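Long-range contacts in citryl-CoA lyase (Hydrogenobacter thermophilus, PDB 6HXP), which probably cleaves citryl-CoA to acetyl-CoA and oxaloacetate, binds coenzyme A, and belongs to the citrate synthase family: residues A[32-37]-A[53-58]; A[73-78]-A[219-224]; A[151-156]-A[189-194]; A[163-168]-A[196-201]. All coordinates share one frame; numbering follows the deposited sequence.

Overall arrangement
All four contacts join helices of a mostly helical chain of the citrate synthase family. Interaction 1 (32-37 with 53-58) comes first along the chain. Interaction 2, from helix 69-79 to helix 206-228, spans the widest sequence gap and encloses interactions 3 and 4, which interleave, pairing helices 147-158 and 164-180 in turn with successive parts of helix 188-198, their centres about 9 Å apart. Interaction 1 touches both, through Met53 on Ile155 and Met199 on helix 48-60, making one continuous helical core. Interaction 2 lies apart: its centre is about 29 Å from that of interaction 3. Interactions 1, 2 and 3 also meet the second subunit, tying internal packing to assembly.

Interaction 1 (A[32-37]-A[53-58]); sequences SFAQAI and MMEAML
The Glu55 carboxylate lays one face over the methyl of Ala34, with CB 3.3 Å from CD, while Ser32 meets its rim. There Ser32 OG donates to Glu55 OE2 at 2.7 Å, on the syn side and 26° out of the carboxylate plane. The other flat group, the Phe33 ring, carries CD1 of Ile37 over the centre of one face, 3.6 Å above the plane. A bend at chi2 (-83°) folds the glutamate back across the start of helix 33-42. Ser32 OG also accepts from Gln35 N, and Gln35 OE1 takes Ser32 N, a capping box that fixes the hydroxyl facing Glu55. Glu55 OE1 receives a water, itself bound by Ala34 N, and Phe33 N of the second subunit; Phe33 N of this chain bonds Glu55 OE1 of that subunit in return. An alanine in place of Glu55 would probably leave Ser32 OG and Phe33 N of the second subunit without their acceptor. Deeper in, Ile37 CD1 and Leu58 CD1 meet tip to tip at 3.9 Å, and Met54 CG packs on Ala34 CB. The two helix segments cross almost perpendicularly, at 101°, and their axes approach to 9.0 Å. Helix 206-228 closes the apolar side, Ile212 touching Ile37 and Leu58 and Phe209 touching Met54, while helix 147-158 packs on Met53 and Ala56 and helix 188-198 on Met53 and Met57.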
loop_
_atom_site.group_PDB
_atom_site.type_symbol
_atom_site.label_atom_id
_atom_site.label_comp_id
_atom_site.label_asym_id
_atom_site.label_seq_id
_atom_site.Cartn_x
_atom_site.Cartn_y
_atom_site.Cartn_z
ATOM N N SER A 32 19.223 -0.386 23.494
ATOM C CA SER A 32 17.807 -0.724 23.447
ATOM C C SER A 32 17.323 -0.439 22.029
ATOM O O SER A 32 17.955 0.281 21.230
ATOM C CB SER A 32 17.025 0.147 24.420
ATOM O OG SER A 32 16.858 1.474 23.940
ATOM N N PHE A 33 16.145 -0.953 21.710
ATOM C CA PHE A 33 15.548 -0.693 20.397
ATOM C C PHE A 33 15.328 0.815 20.199
ATOM O O PHE A 33 15.670 1.341 19.161
ATOM C CB PHE A 33 14.270 -1.495 20.264
ATOM C CG PHE A 33 13.569 -1.407 18.939
ATOM C CD1 PHE A 33 14.279 -1.488 17.751
ATOM C CD2 PHE A 33 12.189 -1.308 18.881
ATOM C CE1 PHE A 33 13.609 -1.488 16.524
ATOM C CE2 PHE A 33 11.522 -1.285 17.645
ATOM C CZ PHE A 33 12.250 -1.353 16.485
ATOM N N ALA A 34 14.767 1.529 21.192
ATOM C CA ALA A 34 14.571 2.982 21.061
ATOM C C ALA A 34 15.917 3.700 20.840
ATOM O O ALA A 34 15.980 4.659 20.078
ATOM C CB ALA A 34 13.881 3.561 22.278
ATOM N N GLN A 35 17.009 3.259 21.507
ATOM C CA GLN A 35 18.308 3.881 21.264
ATOM C C GLN A 35 18.787 3.633 19.851
ATOM O O GLN A 35 19.352 4.545 19.233
ATOM C CB GLN A 35 19.360 3.358 22.241
ATOM C CG GLN A 35 19.118 3.842 23.654
ATOM C CD GLN A 35 20.096 3.245 24.613
ATOM O OE1 GLN A 35 20.361 2.021 24.623
ATOM N NE2 GLN A 35 20.638 4.106 25.462
ATOM N N ALA A 36 18.606 2.404 19.349
ATOM C CA ALA A 36 18.973 2.089 17.954
ATOM C C ALA A 36 18.135 2.889 16.952
ATOM O O ALA A 36 18.632 3.293 15.888
ATOM C CB ALA A 36 18.841 0.592 17.693
ATOM N N ILE A 37 16.862 3.137 17.291
ATOM C CA ILE A 37 16.022 3.981 16.453
ATOM C C ILE A 37 16.566 5.405 16.402
ATOM O O ILE A 37 16.665 6.010 15.341
ATOM C CB ILE A 37 14.586 3.953 16.998
ATOM C CG1 ILE A 37 13.968 2.568 16.710
ATOM C CG2 ILE A 37 13.737 5.059 16.379
ATOM C CD1 ILE A 37 12.732 2.254 17.533
ATOM N N MET A 53 13.741 9.867 26.668
ATOM C CA MET A 53 12.639 10.568 26.026
ATOM C C MET A 53 12.163 9.824 24.804
ATOM O O MET A 53 10.974 9.842 24.493
ATOM C CB MET A 53 13.005 12.016 25.686
ATOM C CG MET A 53 13.159 12.894 26.883
ATOM S SD MET A 53 11.760 12.930 27.999
ATOM C CE MET A 53 10.520 13.447 26.964
ATOM N N MET A 54 13.083 9.197 24.051
ATOM C CA MET A 54 12.647 8.446 22.860
ATOM C C MET A 54 11.797 7.231 23.275
ATOM O O MET A 54 10.784 6.951 22.642
ATOM C CB MET A 54 13.879 7.996 22.064
ATOM C CG MET A 54 13.562 7.295 20.755
ATOM S SD MET A 54 12.558 8.227 19.530
ATOM C CE MET A 54 13.849 8.934 18.614
ATOM N N GLU A 55 12.190 6.513 24.332
ATOM C CA GLU A 55 11.381 5.393 24.821
ATOM C C GLU A 55 9.976 5.928 25.161
ATOM O O GLU A 55 8.977 5.329 24.766
ATOM C CB GLU A 55 11.923 4.755 26.108
ATOM C CG GLU A 55 13.362 4.211 26.059
ATOM C CD GLU A 55 13.608 2.829 25.494
ATOM O OE1 GLU A 55 12.646 2.255 24.934
ATOM O OE2 GLU A 55 14.791 2.389 25.481
ATOM N N ALA A 56 9.901 7.044 25.871
ATOM C CA ALA A 56 8.598 7.579 26.296
ATOM C C ALA A 56 7.744 8.046 25.133
ATOM O O ALA A 56 6.522 7.814 25.122
ATOM C CB ALA A 56 8.806 8.723 27.269
ATOM N N MET A 57 8.350 8.731 24.129
ATOM C CA MET A 57 7.567 9.204 22.959
ATOM C C MET A 57 6.988 8.026 22.223
ATOM O O MET A 57 5.829 8.043 21.807
ATOM C CB MET A 57 8.440 9.929 21.882
ATOM C CG MET A 57 8.978 11.268 22.188
ATOM S SD MET A 57 10.409 11.565 21.013
ATOM C CE MET A 57 9.681 11.005 19.443
ATOM N N LEU A 58 7.809 7.007 21.972
ATOM C CA LEU A 58 7.322 5.883 21.176
ATOM C C LEU A 58 6.229 5.112 21.898
ATOM O O LEU A 58 5.237 4.733 21.293
ATOM C CB LEU A 58 8.484 4.994 20.764
ATOM C CG LEU A 58 9.523 5.697 19.869
ATOM C CD1 LEU A 58 10.756 4.805 19.692
ATOM C CD2 LEU A 58 8.952 6.023 18.491
HETATM O O HOH W 1 13.221 0.029 23.496
#

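Interaction 2 (A[73-78]-A[219-224])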
loop_
_atom_site.group_PDB
_atom_site.type_symbol
_atom_site.label_atom_id
_atom_site.label_comp_id
_atom_site.label_asym_id
_atom_site.label_seq_id
_atom_site.Cartn_x
_atom_site.Cartn_y
_atom_site.Cartn_z
ATOM N N ALA A 73 -8.638 0.481 8.245
ATOM C CA ALA A 73 -8.034 0.084 6.952
ATOM C C ALA A 73 -7.211 -1.188 7.083
ATOM O O ALA A 73 -7.310 -2.099 6.262
ATOM C CB ALA A 73 -7.184 1.214 6.379
ATOM N N ALA A 74 -6.359 -1.248 8.113
ATOM C CA ALA A 74 -5.513 -2.435 8.308
ATOM C C ALA A 74 -6.326 -3.700 8.479
ATOM O O ALA A 74 -6.050 -4.736 7.874
ATOM C CB ALA A 74 -4.635 -2.246 9.541
ATOM N N ARG A 75 -7.355 -3.629 9.330
ATOM C CA ARG A 75 -8.172 -4.797 9.584
ATOM C C ARG A 75 -9.070 -5.166 8.401
ATOM O O ARG A 75 -9.288 -6.345 8.145
ATOM C CB ARG A 75 -9.000 -4.586 10.862
ATOM C CG ARG A 75 -8.097 -4.451 12.086
ATOM C CD ARG A 75 -8.852 -4.220 13.403
ATOM N NE ARG A 75 -9.375 -5.495 13.831
ATOM C CZ ARG A 75 -9.218 -6.146 15.000
ATOM N NH1 ARG A 75 -8.528 -5.588 16.034
ATOM N NH2 ARG A 75 -9.767 -7.324 15.168
ATOM N N SER A 76 -9.555 -4.186 7.647
ATOM C CA SER A 76 -10.369 -4.445 6.449
ATOM C C SER A 76 -9.493 -5.118 5.383
ATOM O O SER A 76 -9.923 -6.103 4.783
ATOM C CB SER A 76 -10.983 -3.158 5.890
ATOM O OG SER A 76 -11.873 -2.623 6.853
ATOM N N VAL A 77 -8.265 -4.651 5.165
ATOM C CA VAL A 77 -7.365 -5.323 4.231
ATOM C C VAL A 77 -7.060 -6.762 4.696
ATOM O O VAL A 77 -7.108 -7.685 3.901
ATOM C CB VAL A 77 -6.117 -4.470 4.011
ATOM C CG1 VAL A 77 -5.010 -5.258 3.342
ATOM C CG2 VAL A 77 -6.487 -3.258 3.158
ATOM N N ALA A 78 -6.818 -6.959 5.997
ATOM C CA ALA A 78 -6.604 -8.300 6.508
ATOM C C ALA A 78 -7.837 -9.176 6.240
ATOM O O ALA A 78 -7.699 -10.337 5.810
ATOM C CB ALA A 78 -6.370 -8.228 8.013
ATOM N N VAL A 219 0.313 -4.126 14.021
ATOM C CA VAL A 219 0.585 -5.561 13.981
ATOM C C VAL A 219 -0.382 -6.303 14.879
ATOM O O VAL A 219 -0.944 -7.344 14.493
ATOM C CB VAL A 219 2.052 -5.829 14.406
ATOM C CG1 VAL A 219 2.268 -7.323 14.649
ATOM C CG2 VAL A 219 3.042 -5.327 13.340
ATOM N N ALA A 220 -0.571 -5.787 16.117
ATOM C CA ALA A 220 -1.514 -6.447 17.020
ATOM C C ALA A 220 -2.929 -6.531 16.439
ATOM O O ALA A 220 -3.587 -7.574 16.537
ATOM C CB ALA A 220 -1.533 -5.747 18.365
ATOM N N HIS A 221 -3.397 -5.434 15.852
ATOM C CA HIS A 221 -4.747 -5.382 15.267
ATOM C C HIS A 221 -4.890 -6.342 14.073
ATOM O O HIS A 221 -5.889 -7.032 13.963
ATOM C CB HIS A 221 -5.088 -3.951 14.831
ATOM C CG HIS A 221 -5.555 -3.123 15.973
ATOM N ND1 HIS A 221 -6.869 -3.168 16.421
ATOM C CD2 HIS A 221 -4.842 -2.292 16.790
ATOM C CE1 HIS A 221 -6.910 -2.364 17.484
ATOM N NE2 HIS A 221 -5.712 -1.834 17.764
ATOM N N VAL A 222 -3.901 -6.358 13.192
ATOM C CA VAL A 222 -3.985 -7.232 12.040
ATOM C C VAL A 222 -3.907 -8.693 12.451
ATOM O O VAL A 222 -4.654 -9.536 11.963
ATOM C CB VAL A 222 -2.902 -6.851 11.017
ATOM C CG1 VAL A 222 -2.842 -7.872 9.870
ATOM C CG2 VAL A 222 -3.170 -5.470 10.481
ATOM N N TYR A 223 -3.010 -8.997 13.380
ATOM C CA TYR A 223 -2.907 -10.376 13.874
ATOM C C TYR A 223 -4.254 -10.791 14.505
ATOM O O TYR A 223 -4.727 -11.910 14.314
ATOM C CB TYR A 223 -1.757 -10.482 14.892
ATOM C CG TYR A 223 -1.704 -11.815 15.597
ATOM C CD1 TYR A 223 -1.127 -12.930 14.992
ATOM C CD2 TYR A 223 -2.277 -11.979 16.845
ATOM C CE1 TYR A 223 -1.093 -14.167 15.652
ATOM C CE2 TYR A 223 -2.353 -13.231 17.446
ATOM C CZ TYR A 223 -1.725 -14.308 16.863
ATOM O OH TYR A 223 -1.802 -15.511 17.543
ATOM N N GLU A 224 -4.840 -9.929 15.323
ATOM C CA GLU A 224 -6.116 -10.240 15.953
ATOM C C GLU A 224 -7.197 -10.478 14.894
ATOM O O GLU A 224 -7.956 -11.460 14.969
ATOM C CB GLU A 224 -6.507 -9.118 16.922
ATOM C CG GLU A 224 -7.738 -9.475 17.734
ATOM C CD GLU A 224 -8.116 -8.411 18.731
ATOM O OE1 GLU A 224 -8.301 -7.248 18.329
ATOM O OE2 GLU A 224 -8.197 -8.737 19.942
#
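Segments 73-78 and 219-224 run in roughly the same direction, 31° apart with axes 8.8 Å from each other, and come nearest at the CA atoms of Arg75 and Val222. Small side chains permit this: Val222 spreads its branches over two alanines, CG2 on Ala74 CB at 3.7 Å and CG1 on Ala78 CB at 4.0 Å. Beside them Arg75 bends at chi3 (78°) and brings its guanidinium over the carbonyl of His221, whose O lies 3.5 Å above the centre of the guanidinium face. NH1 forks within its own plane: one bond runs almost straight to the anti lone pair of Glu224 OE1 (2.8 Å), a salt bridge, and the other reaches His221 ND1 (3.0 Å), tilted from the ring plane. His221 NE2 is held by Asp63, Arg75 NE by Glu225, and Glu224 by Thr7 and Gly8 of the second subunit. With a leucine in place of Arg75, Glu224 and Glu225 would probably lose their neutralising charge and His221 ND1 its donor. Alanine-valine packing edged by a charge network centred on the buried Arg75 thus joins helices 69-79 and 206-228 of this citrate synthase-family fold; the second subunit touches both, and a third packs on helix 69-79.

Interaction 3 (A[151-156]-A[189-194])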
loop_
_atom_site.group_PDB
_atom_site.type_symbol
_atom_site.label_atom_id
_atom_site.label_comp_id
_atom_site.label_asym_id
_atom_site.label_seq_id
_atom_site.Cartn_x
_atom_site.Cartn_y
_atom_site.Cartn_z
ATOM N N ARG A 151 2.100 14.094 30.846
ATOM C CA ARG A 151 2.976 12.998 31.235
ATOM C C ARG A 151 4.361 13.153 30.583
ATOM O O ARG A 151 5.394 13.008 31.254
ATOM C CB ARG A 151 2.343 11.663 30.839
ATOM C CG ARG A 151 3.176 10.418 31.163
ATOM C CD ARG A 151 3.423 10.308 32.638
ATOM N NE ARG A 151 4.157 9.081 32.913
ATOM C CZ ARG A 151 4.918 8.906 33.980
ATOM N NH1 ARG A 151 5.021 9.866 34.899
ATOM N NH2 ARG A 151 5.608 7.779 34.133
ATOM N N LEU A 152 4.368 13.434 29.280
ATOM C CA LEU A 152 5.623 13.593 28.545
ATOM C C LEU A 152 6.441 14.795 29.067
ATOM O O LEU A 152 7.666 14.694 29.207
ATOM C CB LEU A 152 5.367 13.746 27.065
ATOM C CG LEU A 152 5.020 12.459 26.348
ATOM C CD1 LEU A 152 4.472 12.764 24.954
ATOM C CD2 LEU A 152 6.260 11.534 26.224
ATOM N N MET A 153 5.775 15.906 29.336
ATOM C CA MET A 153 6.446 17.103 29.819
ATOM C C MET A 153 6.930 16.912 31.240
ATOM O O MET A 153 7.995 17.417 31.596
ATOM C CB MET A 153 5.603 18.382 29.651
ATOM C CG MET A 153 5.331 18.726 28.194
ATOM S SD MET A 153 6.887 18.990 27.277
ATOM C CE MET A 153 6.260 19.320 25.642
ATOM N N ASP A 154 6.181 16.173 32.067
ATOM C CA ASP A 154 6.635 15.901 33.438
ATOM C C ASP A 154 7.908 15.091 33.379
ATOM O O ASP A 154 8.836 15.361 34.144
ATOM C CB ASP A 154 5.591 15.096 34.236
ATOM C CG ASP A 154 4.383 15.887 34.677
ATOM O OD1 ASP A 154 4.430 17.143 34.606
ATOM O OD2 ASP A 154 3.374 15.248 35.091
ATOM N N ILE A 155 7.953 14.095 32.502
ATOM C CA ILE A 155 9.179 13.275 32.341
ATOM C C ILE A 155 10.326 14.157 31.844
ATOM O O ILE A 155 11.438 14.117 32.402
ATOM C CB ILE A 155 8.912 12.092 31.391
ATOM C CG1 ILE A 155 7.920 11.096 32.027
ATOM C CG2 ILE A 155 10.222 11.362 31.064
ATOM C CD1 ILE A 155 7.272 10.189 30.973
ATOM N N ALA A 156 10.055 14.984 30.823
ATOM C CA ALA A 156 11.091 15.886 30.290
ATOM C C ALA A 156 11.643 16.792 31.409
ATOM O O ALA A 156 12.842 17.010 31.464
ATOM C CB ALA A 156 10.513 16.735 29.200
ATOM N N ASP A 189 0.218 15.559 19.839
ATOM C CA ASP A 189 1.000 15.757 18.605
ATOM C C ASP A 189 1.985 16.917 18.822
ATOM O O ASP A 189 3.150 16.825 18.433
ATOM C CB ASP A 189 0.119 16.137 17.400
ATOM C CG ASP A 189 -0.846 15.087 16.937
ATOM O OD1 ASP A 189 -0.527 13.901 17.077
ATOM O OD2 ASP A 189 -1.925 15.467 16.392
ATOM N N GLY A 190 1.505 18.007 19.409
ATOM C CA GLY A 190 2.372 19.139 19.696
ATOM C C GLY A 190 3.466 18.759 20.692
ATOM O O GLY A 190 4.612 19.202 20.579
ATOM N N ALA A 191 3.124 17.933 21.707
ATOM C CA ALA A 191 4.101 17.490 22.735
ATOM C C ALA A 191 5.229 16.654 22.110
ATOM O O ALA A 191 6.420 16.932 22.330
ATOM C CB ALA A 191 3.397 16.680 23.798
ATOM N N ILE A 192 4.869 15.676 21.282
ATOM C CA ILE A 192 5.886 14.866 20.600
ATOM C C ILE A 192 6.694 15.731 19.656
ATOM O O ILE A 192 7.918 15.625 19.581
ATOM C CB ILE A 192 5.195 13.695 19.887
ATOM C CG1 ILE A 192 4.641 12.725 20.943
ATOM C CG2 ILE A 192 6.157 13.024 18.955
ATOM C CD1 ILE A 192 3.789 11.668 20.374
ATOM N N ALA A 193 6.033 16.638 18.932
ATOM C CA ALA A 193 6.747 17.554 18.061
ATOM C C ALA A 193 7.766 18.403 18.856
ATOM O O ALA A 193 8.892 18.595 18.391
ATOM C CB ALA A 193 5.762 18.472 17.346
ATOM N N ALA A 194 7.385 18.904 20.059
ATOM C CA ALA A 194 8.293 19.694 20.855
ATOM C C ALA A 194 9.496 18.872 21.297
ATOM O O ALA A 194 10.640 19.333 21.238
ATOM C CB ALA A 194 7.571 20.215 22.084
#
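Met153 reaches from helix 147-158 to the surface made by Ala191 and Ala194 on helix 188-198. From CB the chain leaves with CG anti to the carbonyl carbon (chi1 -64°) and bends again at chi2, so that CB and CG serve as a span with no partner on segment 189-194. SD comes alongside a sulfur of the next helix, 3.8 Å from SG of Cys166. Beyond it chi3 is fully extended, and the terminal methyl does all the touching: CE rests 3.9 Å from Ala194 CB and, past the small alanine side chains, reaches the backbone 4.1 Å from Ala191 CA. Two alanines thus receive the methionine methyl. Leu152 makes the second half of the contact. Its CD1 passes obliquely over Ile192, 4.0 Å from CG1, and touches Ala191 CB at 4.2 Å, so Ala191 is gripped by both residues. The other methyl of Leu152, CD2, faces helix 48-60 at Ala56. The five touching residues are all apolar and buried. The segments lie 26° from parallel with axes 10.3 Å apart, a spacing bridged by the long side chains. Ile192 and Ala193 pack on helix 101-116 behind, and Ala194 on Ala169. This is plain helix-helix packing of the citrate synthase-family fold, behind the coenzyme A site: Ala194 lies about 7 Å from the CoA-binding Tyr137, side chain to side chain, and the Ile192 side chain about 12 Å from bound coenzyme A.

Interaction 4 (A[163-168]-A[196-201]); sequences GEHCKF and ASEMGF
Glu198 OE2 is gripped twice by His165: the backbone N gives a bond of 3.0 Å to its syn lone pair, and ring atom ND1 one of 2.9 Å. Both donors come from the same face of the carboxylate, ND1 from well above its plane, although the oxygen lies close to the plane of the imidazole itself. Ring and carboxylate planes are turned 57° apart. The partner oxygen, OE1, takes Cys166 N at 2.9 Å, a nearly straight bond, and a weak, strongly bent one from Gly163 N. Glu198 gets there with CG anti to the backbone N (chi1 -153°) and a bend at chi2, which turns the carboxylate away from its own helix and onto the first turn of helix 164-180. Gly163, the N-cap residue, has its CA 3.4 Å from Glu198 CD, and a side chain at this position would probably run into the carboxylate. One face of the His165 ring lies against Ser197: Ser197 O sits 3.7 Å above it, toward the rim, and Ser197 CB makes an off-centre CH-pi contact 4.2 Å from the ring centroid. Ser197 OG turns away to Ala193 O, and Val114 of helix 101-116 packs on His165. Just beyond, Gly200, with its positive phi, forms a Schellman motif after helix 188-198. With main-chain N-H groups at a helix start and an imidazole N-H all directed at one carboxylate, the negative charge of Glu198 is probably stabilised and its proton affinity lowered, offset in part by the acid of Glu164, whose OE2 is 5.0 Å from Glu198 OE2.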
loop_
_atom_site.group_PDB
_atom_site.type_symbol
_atom_site.label_atom_id
_atom_site.label_comp_id
_atom_site.label_asym_id
_atom_site.label_seq_id
_atom_site.Cartn_x
_atom_site.Cartn_y
_atom_site.Cartn_z
ATOM N N GLY A 163 13.529 21.878 27.440
ATOM C CA GLY A 163 14.308 23.015 26.983
ATOM C C GLY A 163 13.498 24.043 26.235
ATOM O O GLY A 163 12.289 24.159 26.436
ATOM N N GLU A 164 14.173 24.776 25.375
ATOM C CA GLU A 164 13.590 25.918 24.661
ATOM C C GLU A 164 12.391 25.556 23.793
ATOM O O GLU A 164 11.432 26.320 23.737
ATOM C CB GLU A 164 14.657 26.654 23.820
ATOM C CG GLU A 164 15.321 25.834 22.729
ATOM C CD GLU A 164 16.467 26.526 22.012
ATOM O OE1 GLU A 164 16.621 27.753 22.193
ATOM O OE2 GLU A 164 17.200 25.848 21.255
ATOM N N HIS A 165 12.436 24.379 23.139
ATOM C CA HIS A 165 11.319 23.940 22.303
ATOM C C HIS A 165 10.096 23.529 23.121
ATOM O O HIS A 165 8.972 23.884 22.776
ATOM C CB HIS A 165 11.751 22.841 21.320
ATOM C CG HIS A 165 12.760 23.318 20.313
ATOM N ND1 HIS A 165 14.130 23.186 20.536
ATOM C CD2 HIS A 165 12.571 23.939 19.129
ATOM C CE1 HIS A 165 14.723 23.738 19.478
ATOM N NE2 HIS A 165 13.831 24.200 18.603
ATOM N N CYS A 166 10.314 22.790 24.205
ATOM C CA CYS A 166 9.222 22.413 25.112
ATOM C C CYS A 166 8.591 23.675 25.703
ATOM O O CYS A 166 7.356 23.799 25.766
ATOM C CB CYS A 166 9.718 21.498 26.213
ATOM S SG CYS A 166 10.194 19.861 25.642
ATOM N N LYS A 167 9.439 24.625 26.151
ATOM C CA LYS A 167 8.967 25.889 26.751
ATOM C C LYS A 167 8.134 26.685 25.774
ATOM O O LYS A 167 7.051 27.162 26.133
ATOM C CB LYS A 167 10.158 26.740 27.223
ATOM C CG LYS A 167 9.751 28.062 27.872
ATOM C CD LYS A 167 10.949 28.791 28.416
ATOM C CE LYS A 167 10.731 30.279 28.678
ATOM N NZ LYS A 167 9.388 30.565 29.230
ATOM N N PHE A 168 8.633 26.835 24.540
ATOM C CA PHE A 168 7.911 27.537 23.476
ATOM C C PHE A 168 6.547 26.898 23.245
ATOM O O PHE A 168 5.543 27.592 23.238
ATOM C CB PHE A 168 8.715 27.542 22.157
ATOM C CG PHE A 168 7.996 28.282 21.041
ATOM C CD1 PHE A 168 8.081 29.663 20.938
ATOM C CD2 PHE A 168 7.232 27.593 20.104
ATOM C CE1 PHE A 168 7.390 30.344 19.940
ATOM C CE2 PHE A 168 6.534 28.272 19.113
ATOM C CZ PHE A 168 6.639 29.640 19.017
ATOM N N ALA A 196 10.709 16.003 19.932
ATOM C CA ALA A 196 11.550 15.634 18.799
ATOM C C ALA A 196 12.350 16.859 18.337
ATOM O O ALA A 196 13.498 16.730 17.916
ATOM C CB ALA A 196 10.701 15.096 17.656
ATOM N N SER A 197 11.766 18.050 18.430
ATOM C CA SER A 197 12.487 19.281 18.081
ATOM C C SER A 197 13.593 19.567 19.059
ATOM O O SER A 197 14.685 19.965 18.662
ATOM C CB SER A 197 11.523 20.458 17.988
ATOM O OG SER A 197 10.549 20.283 16.964
ATOM N N GLU A 198 13.335 19.317 20.355
ATOM C CA GLU A 198 14.348 19.481 21.408
ATOM C C GLU A 198 15.559 18.589 21.122
ATOM O O GLU A 198 16.696 18.967 21.479
ATOM C CB GLU A 198 13.764 19.170 22.788
ATOM C CG GLU A 198 14.469 19.906 23.908
ATOM C CD GLU A 198 13.951 21.323 24.012
ATOM O OE1 GLU A 198 12.899 21.512 24.667
ATOM O OE2 GLU A 198 14.465 22.201 23.284
ATOM N N MET A 199 15.325 17.383 20.537
ATOM C CA MET A 199 16.367 16.423 20.124
ATOM C C MET A 199 17.099 16.855 18.839
ATOM O O MET A 199 18.025 16.168 18.430
ATOM C CB MET A 199 15.760 15.024 19.855
ATOM C CG MET A 199 15.251 14.315 21.076
ATOM S SD MET A 199 14.310 12.878 20.610
ATOM C CE MET A 199 13.816 12.228 22.197
ATOM N N GLY A 200 16.662 17.930 18.172
ATOM C CA GLY A 200 17.287 18.390 16.949
ATOM C C GLY A 200 16.869 17.677 15.673
ATOM O O GLY A 200 17.571 17.792 14.660
ATOM N N PHE A 201 15.733 16.959 15.677
ATOM C CA PHE A 201 15.267 16.318 14.477
ATOM C C PHE A 201 14.596 17.299 13.539
ATOM O O PHE A 201 13.939 18.242 13.976
ATOM C CB PHE A 201 14.289 15.192 14.795
ATOM C CG PHE A 201 14.993 13.963 15.335
ATOM C CD1 PHE A 201 15.758 13.154 14.493
ATOM C CD2 PHE A 201 14.812 13.558 16.653
ATOM C CE1 PHE A 201 16.340 11.982 14.960
ATOM C CE2 PHE A 201 15.389 12.367 17.110
ATOM C CZ PHE A 201 16.155 11.605 16.265
#